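Alginate lyase (Paenibacillus sp. FPU-7, PDB 6KFN) cleaves the polysaccharide alginate by beta-elimination and is built as a right-handed parallel beta-helix. Local coordinates at residues 71-74 and 75-78; 180-183 and 184-187; 237-240 and 241-244. All blocks are in the same frame, centred on the assembly; numbering follows the deposited sequence.

Contact 1 of 3, residues 71-74 and 75-78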
loop_
_atom_site.group_PDB
_atom_site.type_symbol
_atom_site.label_atom_id
_atom_site.label_comp_id
_atom_site.label_asym_id
_atom_site.label_seq_id
_atom_site.Cartn_x
_atom_site.Cartn_y
_atom_site.Cartn_z
ATOM N N GLY A 71 16.456 8.417 2.704
ATOM C CA GLY A 71 15.731 9.592 3.135
ATOM C C GLY A 71 14.592 9.988 2.224
ATOM O O GLY A 71 14.467 9.519 1.098
ATOM N N GLY A 72 13.740 10.861 2.742
ATOM C CA GLY A 72 12.729 11.465 1.917
ATOM C C GLY A 72 11.671 10.510 1.408
ATOM O O GLY A 72 11.351 9.493 1.993
ATOM N N TYR A 73 11.101 10.877 0.290
ATOM C CA TYR A 73 9.971 10.178 -0.304
ATOM C C TYR A 73 10.024 10.458 -1.786
ATOM O O TYR A 73 10.616 11.452 -2.242
ATOM C CB TYR A 73 8.672 10.673 0.291
ATOM C CG TYR A 73 8.684 12.149 0.474
ATOM C CD1 TYR A 73 8.447 12.994 -0.565
ATOM C CD2 TYR A 73 8.905 12.696 1.738
ATOM C CE1 TYR A 73 8.437 14.376 -0.393
ATOM C CE2 TYR A 73 8.898 14.064 1.939
ATOM C CZ TYR A 73 8.676 14.904 0.878
ATOM O OH TYR A 73 8.662 16.257 1.033
ATOM N N SER A 74 9.394 9.600 -2.562
ATOM C CA SER A 74 9.257 9.936 -3.960
ATOM C C SER A 74 8.177 10.996 -4.159
ATOM O O SER A 74 8.347 11.952 -4.919
ATOM C CB SER A 74 8.942 8.737 -4.820
ATOM O OG SER A 74 9.808 7.622 -4.566
ATOM N N LEU A 75 7.063 10.852 -3.440
ATOM C CA LEU A 75 5.947 11.782 -3.518
ATOM C C LEU A 75 5.265 11.820 -2.160
ATOM O O LEU A 75 4.972 10.778 -1.580
ATOM C CB LEU A 75 4.978 11.322 -4.608
ATOM C CG LEU A 75 3.769 12.227 -4.875
ATOM C CD1 LEU A 75 4.209 13.621 -5.426
ATOM C CD2 LEU A 75 2.803 11.566 -5.823
ATOM N N TYR A 76 4.981 13.038 -1.683
ATOM C CA TYR A 76 4.309 13.272 -0.400
ATOM C C TYR A 76 3.015 14.009 -0.715
ATOM O O TYR A 76 3.062 15.149 -1.188
ATOM C CB TYR A 76 5.200 14.104 0.518
ATOM C CG TYR A 76 4.656 14.396 1.889
ATOM C CD1 TYR A 76 3.853 13.515 2.574
ATOM C CD2 TYR A 76 4.960 15.580 2.533
ATOM C CE1 TYR A 76 3.417 13.775 3.875
ATOM C CE2 TYR A 76 4.538 15.852 3.818
ATOM C CZ TYR A 76 3.758 14.956 4.483
ATOM O OH TYR A 76 3.352 15.260 5.749
ATOM N N VAL A 77 1.868 13.378 -0.459
ATOM C CA VAL A 77 0.559 13.918 -0.805
ATOM C C VAL A 77 -0.127 14.328 0.491
ATOM O O VAL A 77 -0.349 13.497 1.367
ATOM C CB VAL A 77 -0.290 12.886 -1.564
ATOM C CG1 VAL A 77 -1.602 13.545 -2.012
ATOM C CG2 VAL A 77 0.458 12.294 -2.751
ATOM N N THR A 78 -0.500 15.617 0.582
ATOM C CA THR A 78 -1.166 16.183 1.736
ATOM C C THR A 78 -2.459 16.882 1.385
ATOM O O THR A 78 -3.094 17.440 2.280
ATOM C CB THR A 78 -0.250 17.116 2.538
ATOM O OG1 THR A 78 0.265 18.109 1.658
ATOM C CG2 THR A 78 0.891 16.363 3.184
#
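Tyr-73 and Tyr-76, three residues apart round a corner of the chain, illustrate how a bend can bring two aromatic side chains to the same side of the backbone. The CG of Tyr-73 sits between its own N and carbonyl carbon (chi1 41°), and this folds the ring forward along the chain until its face lies against Tyr-76. The group that meets this face is the methylene of Tyr-76: CB stands 3.5 Å from the centroid of the Tyr-73 ring and only 18° off the normal, a CH-pi contact. CB is nearest to the rim, 3.4 Å from CE1 of Tyr-73. The two rings form no stack, their planes being inclined at 44°, because the Tyr-76 ring turns away beyond CB. Its hydroxyl hydrogen-bonds to OD2 of Asp-99, whereas the Tyr-73 hydroxyl has a weak hydrogen bond to Lys-40.

Ser-74 makes the corner itself, where the chain passes from one face of the right-handed beta-helix to the next. Its OG hydrogen-bonds to the carbonyl oxygen of Thr-90, on the following coil. Beyond it, strand 75-77 joins a parallel sheet between strands 39-41 and 94-99. Leu-75, next after the corner, points its side chain away from the tyrosines and packs on Ile-84, while one face of the Tyr-76 ring receives CG2 of Thr-78, 3.4 Å above its plane.

Contact 2 of 3, residues 180-183 and 184-187. With NA (sodium ion), chain B.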
loop_
_atom_site.group_PDB
_atom_site.type_symbol
_atom_site.label_atom_id
_atom_site.label_comp_id
_atom_site.label_asym_id
_atom_site.label_seq_id
_atom_site.Cartn_x
_atom_site.Cartn_y
_atom_site.Cartn_z
ATOM N N ALA A 180 10.063 -6.645 1.944
ATOM C CA ALA A 180 10.731 -7.256 3.071
ATOM C C ALA A 180 9.806 -7.507 4.262
ATOM O O ALA A 180 10.073 -8.429 5.054
ATOM C CB ALA A 180 11.895 -6.383 3.550
ATOM N N ALA A 181 8.786 -6.688 4.465
ATOM C CA ALA A 181 7.833 -6.887 5.537
ATOM C C ALA A 181 6.514 -7.374 4.940
ATOM O O ALA A 181 6.507 -7.958 3.864
ATOM C CB ALA A 181 7.731 -5.639 6.429
ATOM N N GLU A 182 5.397 -7.189 5.666
ATOM C CA GLU A 182 4.142 -7.628 5.073
ATOM C C GLU A 182 3.915 -6.919 3.750
ATOM O O GLU A 182 4.239 -5.748 3.575
ATOM C CB GLU A 182 2.925 -7.337 5.965
ATOM C CG GLU A 182 2.926 -8.016 7.316
ATOM C CD GLU A 182 3.614 -7.247 8.416
ATOM O OE1 GLU A 182 4.236 -6.210 8.190
ATOM O OE2 GLU A 182 3.461 -7.772 9.587
ATOM N N HIS A 183 3.250 -7.612 2.834
ATOM C CA HIS A 183 2.751 -6.935 1.642
ATOM C C HIS A 183 1.795 -5.828 2.007
ATOM O O HIS A 183 1.863 -4.738 1.428
ATOM C CB HIS A 183 2.149 -7.950 0.660
ATOM C CG HIS A 183 3.203 -8.774 0.019
ATOM N ND1 HIS A 183 2.955 -9.533 -1.109
ATOM C CD2 HIS A 183 4.537 -8.855 0.273
ATOM C CE1 HIS A 183 4.092 -10.118 -1.448
ATOM N NE2 HIS A 183 5.056 -9.742 -0.630
ATOM N N ILE A 184 0.895 -6.085 2.960
ATOM C CA ILE A 184 -0.050 -5.092 3.432
ATOM C C ILE A 184 -0.135 -5.221 4.956
ATOM O O ILE A 184 -0.409 -6.298 5.476
ATOM C CB ILE A 184 -1.435 -5.220 2.826
ATOM C CG1 ILE A 184 -1.337 -5.265 1.284
ATOM C CG2 ILE A 184 -2.342 -4.079 3.283
ATOM C CD1 ILE A 184 -2.589 -5.668 0.597
ATOM N N ASP A 185 0.102 -4.102 5.652
ATOM C CA ASP A 185 -0.004 -4.035 7.118
ATOM C C ASP A 185 -1.096 -3.030 7.423
ATOM O O ASP A 185 -0.942 -1.849 7.122
ATOM C CB ASP A 185 1.333 -3.667 7.724
ATOM C CG ASP A 185 1.401 -3.829 9.225
ATOM O OD1 ASP A 185 0.424 -4.246 9.820
ATOM O OD2 ASP A 185 2.512 -3.560 9.777
ATOM N N ILE A 186 -2.231 -3.528 7.939
ATOM C CA ILE A 186 -3.418 -2.710 8.207
ATOM C C ILE A 186 -3.426 -2.420 9.705
ATOM O O ILE A 186 -3.653 -3.336 10.498
ATOM C CB ILE A 186 -4.683 -3.436 7.754
ATOM C CG1 ILE A 186 -4.627 -3.757 6.261
ATOM C CG2 ILE A 186 -5.906 -2.605 8.107
ATOM C CD1 ILE A 186 -5.757 -4.614 5.746
ATOM N N LYS A 187 -3.153 -1.184 10.099
ATOM C CA LYS A 187 -2.956 -0.891 11.502
ATOM C C LYS A 187 -4.249 -0.763 12.298
ATOM O O LYS A 187 -5.322 -0.384 11.806
ATOM C CB LYS A 187 -2.159 0.405 11.670
ATOM C CG LYS A 187 -0.736 0.294 11.130
ATOM C CD LYS A 187 0.034 -0.808 11.873
ATOM C CE LYS A 187 1.468 -0.986 11.515
ATOM N NZ LYS A 187 2.106 -2.175 12.135
HETATM NA NA NA B . 4.843 -4.388 9.779
HETATM O O HOH W 1 4.259 -6.095 11.319
HETATM O O HOH W 2 5.210 -2.746 11.535
HETATM O O HOH W 3 7.047 -5.284 10.078
#
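Glu-182 and Asp-185 reach a common sodium ion by different torsions. In Glu-182, CG lies beside the backbone N (chi1 -61°) and the chain then bends about the CB-CG bond, whereas in Asp-185 CG is anti to N (chi1 -169°). The two carboxylates, inclined at 39° to each other, bring OE1 of Glu-182 to 3.5 Å from OD2 of Asp-185. Such an approach of two acceptors would probably be unfavourable without a cation, and here the sodium ion lies 2.5 Å from both OE1 of Glu-182 and OD2 of Asp-185. The two metal bonds meet at nearly a right angle, as in an octahedral shell: water 2 is opposite the glutamate oxygen, water 3 opposite the aspartate oxygen, and water 1 and Glu-147 complete the six.

The backbone bends sharply at His-183, between the two ligands, just where a loop of the right-handed beta-helix enters strand 184-186. His-183 and Ile-184 pack on Ile-175, while the acids on either side of that pair turn to the metal.

A second tier of bonds holds the ligands. Water 1 donates to OE2 of Glu-182 over 2.5 Å, so that both oxygens of this carboxylate serve the site, one directly and one through water. Lys-187 makes a salt bridge from NZ to OD2 of Asp-185 at 2.8 Å, approaching from above the carboxylate plane, and the same NZ donates to water 2. Lys-218 pairs with the other oxygen, OD1 of Asp-185.

Contact 3 of 3, residues 237-240 and 241-244. With NA (sodium ion), chain C.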
loop_
_atom_site.group_PDB
_atom_site.type_symbol
_atom_site.label_atom_id
_atom_site.label_comp_id
_atom_site.label_asym_id
_atom_site.label_seq_id
_atom_site.Cartn_x
_atom_site.Cartn_y
_atom_site.Cartn_z
ATOM N N ILE A 237 7.585 -16.956 5.770
ATOM C CA ILE A 237 6.130 -16.769 5.766
ATOM C C ILE A 237 5.533 -17.928 6.549
ATOM O O ILE A 237 5.629 -19.092 6.138
ATOM C CB ILE A 237 5.598 -16.713 4.333
ATOM C CG1 ILE A 237 6.170 -15.499 3.613
ATOM C CG2 ILE A 237 4.058 -16.712 4.339
ATOM C CD1 ILE A 237 5.853 -15.463 2.118
ATOM N N VAL A 238 4.944 -17.609 7.695
ATOM C CA VAL A 238 4.380 -18.575 8.621
ATOM C C VAL A 238 2.884 -18.795 8.410
ATOM O O VAL A 238 2.385 -19.884 8.683
ATOM C CB VAL A 238 4.693 -18.132 10.068
ATOM C CG1 VAL A 238 3.910 -18.952 11.079
ATOM C CG2 VAL A 238 6.200 -18.204 10.285
ATOM N N ASP A 239 2.157 -17.776 7.960
ATOM C CA ASP A 239 0.728 -17.810 7.701
ATOM C C ASP A 239 0.482 -16.960 6.466
ATOM O O ASP A 239 1.222 -16.020 6.206
ATOM C CB ASP A 239 -0.092 -17.230 8.857
ATOM C CG ASP A 239 0.043 -17.969 10.163
ATOM O OD1 ASP A 239 -0.198 -19.196 10.179
ATOM O OD2 ASP A 239 0.371 -17.294 11.178
ATOM N N ALA A 240 -0.607 -17.239 5.731
ATOM C CA ALA A 240 -0.993 -16.327 4.648
ATOM C C ALA A 240 -1.439 -14.973 5.215
ATOM O O ALA A 240 -0.929 -13.913 4.832
ATOM C CB ALA A 240 -2.104 -16.921 3.792
ATOM N N PHE A 241 -2.439 -15.018 6.111
ATOM C CA PHE A 241 -3.062 -13.823 6.654
ATOM C C PHE A 241 -3.153 -13.980 8.174
ATOM O O PHE A 241 -3.452 -15.071 8.669
ATOM C CB PHE A 241 -4.484 -13.618 6.089
ATOM C CG PHE A 241 -4.572 -13.712 4.576
ATOM C CD1 PHE A 241 -3.788 -12.914 3.754
ATOM C CD2 PHE A 241 -5.448 -14.601 3.981
ATOM C CE1 PHE A 241 -3.889 -12.987 2.379
ATOM C CE2 PHE A 241 -5.565 -14.682 2.597
ATOM C CZ PHE A 241 -4.780 -13.886 1.799
ATOM N N GLN A 242 -2.907 -12.885 8.882
ATOM C CA GLN A 242 -3.052 -12.840 10.326
ATOM C C GLN A 242 -3.978 -11.712 10.722
ATOM O O GLN A 242 -4.135 -10.730 9.987
ATOM C CB GLN A 242 -1.693 -12.640 11.010
ATOM C CG GLN A 242 -0.730 -13.783 10.731
ATOM C CD GLN A 242 0.670 -13.538 11.211
ATOM O OE1 GLN A 242 1.061 -12.415 11.545
ATOM N NE2 GLN A 242 1.474 -14.580 11.210
ATOM N N VAL A 243 -4.570 -11.859 11.907
ATOM C CA VAL A 243 -5.352 -10.810 12.543
ATOM C C VAL A 243 -4.840 -10.707 13.982
ATOM O O VAL A 243 -4.671 -11.741 14.638
ATOM C CB VAL A 243 -6.873 -11.089 12.517
ATOM C CG1 VAL A 243 -7.664 -9.832 12.847
ATOM C CG2 VAL A 243 -7.325 -11.657 11.173
ATOM N N HIS A 244 -4.569 -9.495 14.450
ATOM C CA HIS A 244 -4.048 -9.274 15.810
ATOM C C HIS A 244 -4.795 -8.147 16.468
ATOM O O HIS A 244 -5.253 -7.217 15.795
ATOM C CB HIS A 244 -2.549 -8.908 15.785
ATOM C CG HIS A 244 -1.624 -10.007 15.400
ATOM N ND1 HIS A 244 -1.200 -10.231 14.103
ATOM C CD2 HIS A 244 -0.987 -10.921 16.164
ATOM C CE1 HIS A 244 -0.341 -11.250 14.102
ATOM N NE2 HIS A 244 -0.206 -11.678 15.333
HETATM NA NA NA C . 3.211 -11.457 11.895
HETATM O O HOH W 4 2.987 -10.596 9.701
HETATM O O HOH W 5 2.546 -9.400 12.869
HETATM O O HOH W 6 3.450 -12.341 14.071
#
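Gln-242 divides its amide between a metal and a carboxylate: OE1 binds a sodium ion at 2.4 Å, while NE2 donates to OD2 of Asp-239 at 2.9 Å. The two residues face each other across a corner of the right-handed beta-helix, the chain turning at Ala-240 before it enters strand 241-243. Beyond CG, which lies beside the backbone N, the glutamine chain is extended (chi2 172°) and carries the amide out to the ion. The N-H...O angle of 157° makes a fairly straight bond, which uses the anti lone pair of OD2, although the acceptor lies somewhat out of the amide plane.

This is a second-shell arrangement: the aspartate, together with the ion, probably sets which end of the amide carries the nitrogen. The sodium ion, drawing on OE1, would probably polarise the amide and strengthen the N-H as a donor. Asp-239 is itself held, since OD2 also accepts from Asn-272 and OD1 from the backbone N of Tyr-269. Were an alanine to replace Asp-239, the Gln-242 amide would probably be set freer to turn, and Asn-272 and the Tyr-269 N-H would be left without this acceptor.

On the other side of the backbone, Ala-240 CB rests over the centre of the Phe-241 ring, 4.1 Å from its centroid, and Phe-256 meets that ring as well. Around the ion, Tyr-210 O, Asp-212 and three waters complete the shell, water 4 lying opposite water 6. His-244 turns its ring edge to Gln-242 OE1, in the plane of the ring, with CE1 3.1 Å from that oxygen.

In the fold
All three contacts lie where the chain enters strands of one parallel sheet of the beta-helix, and their spacing follows the coils. From contact 1 to contact 2 is four strands, with centres 19 Å apart; contact 3 lies two strands further, its centre 10 Å from that of contact 2 and 29 Å from that of contact 1. Contacts 2 and 3 do not touch: their nearest atoms are about 6 Å apart, and their two sodium ions 7.6 Å apart. Asp-216, on the strand between, touches Glu-182 and Asp-185 and hydrogen-bonds to His-244. Contact 1 has no ion. The geometry alone does not tell whether the sodium ions take part in alginate cleavage.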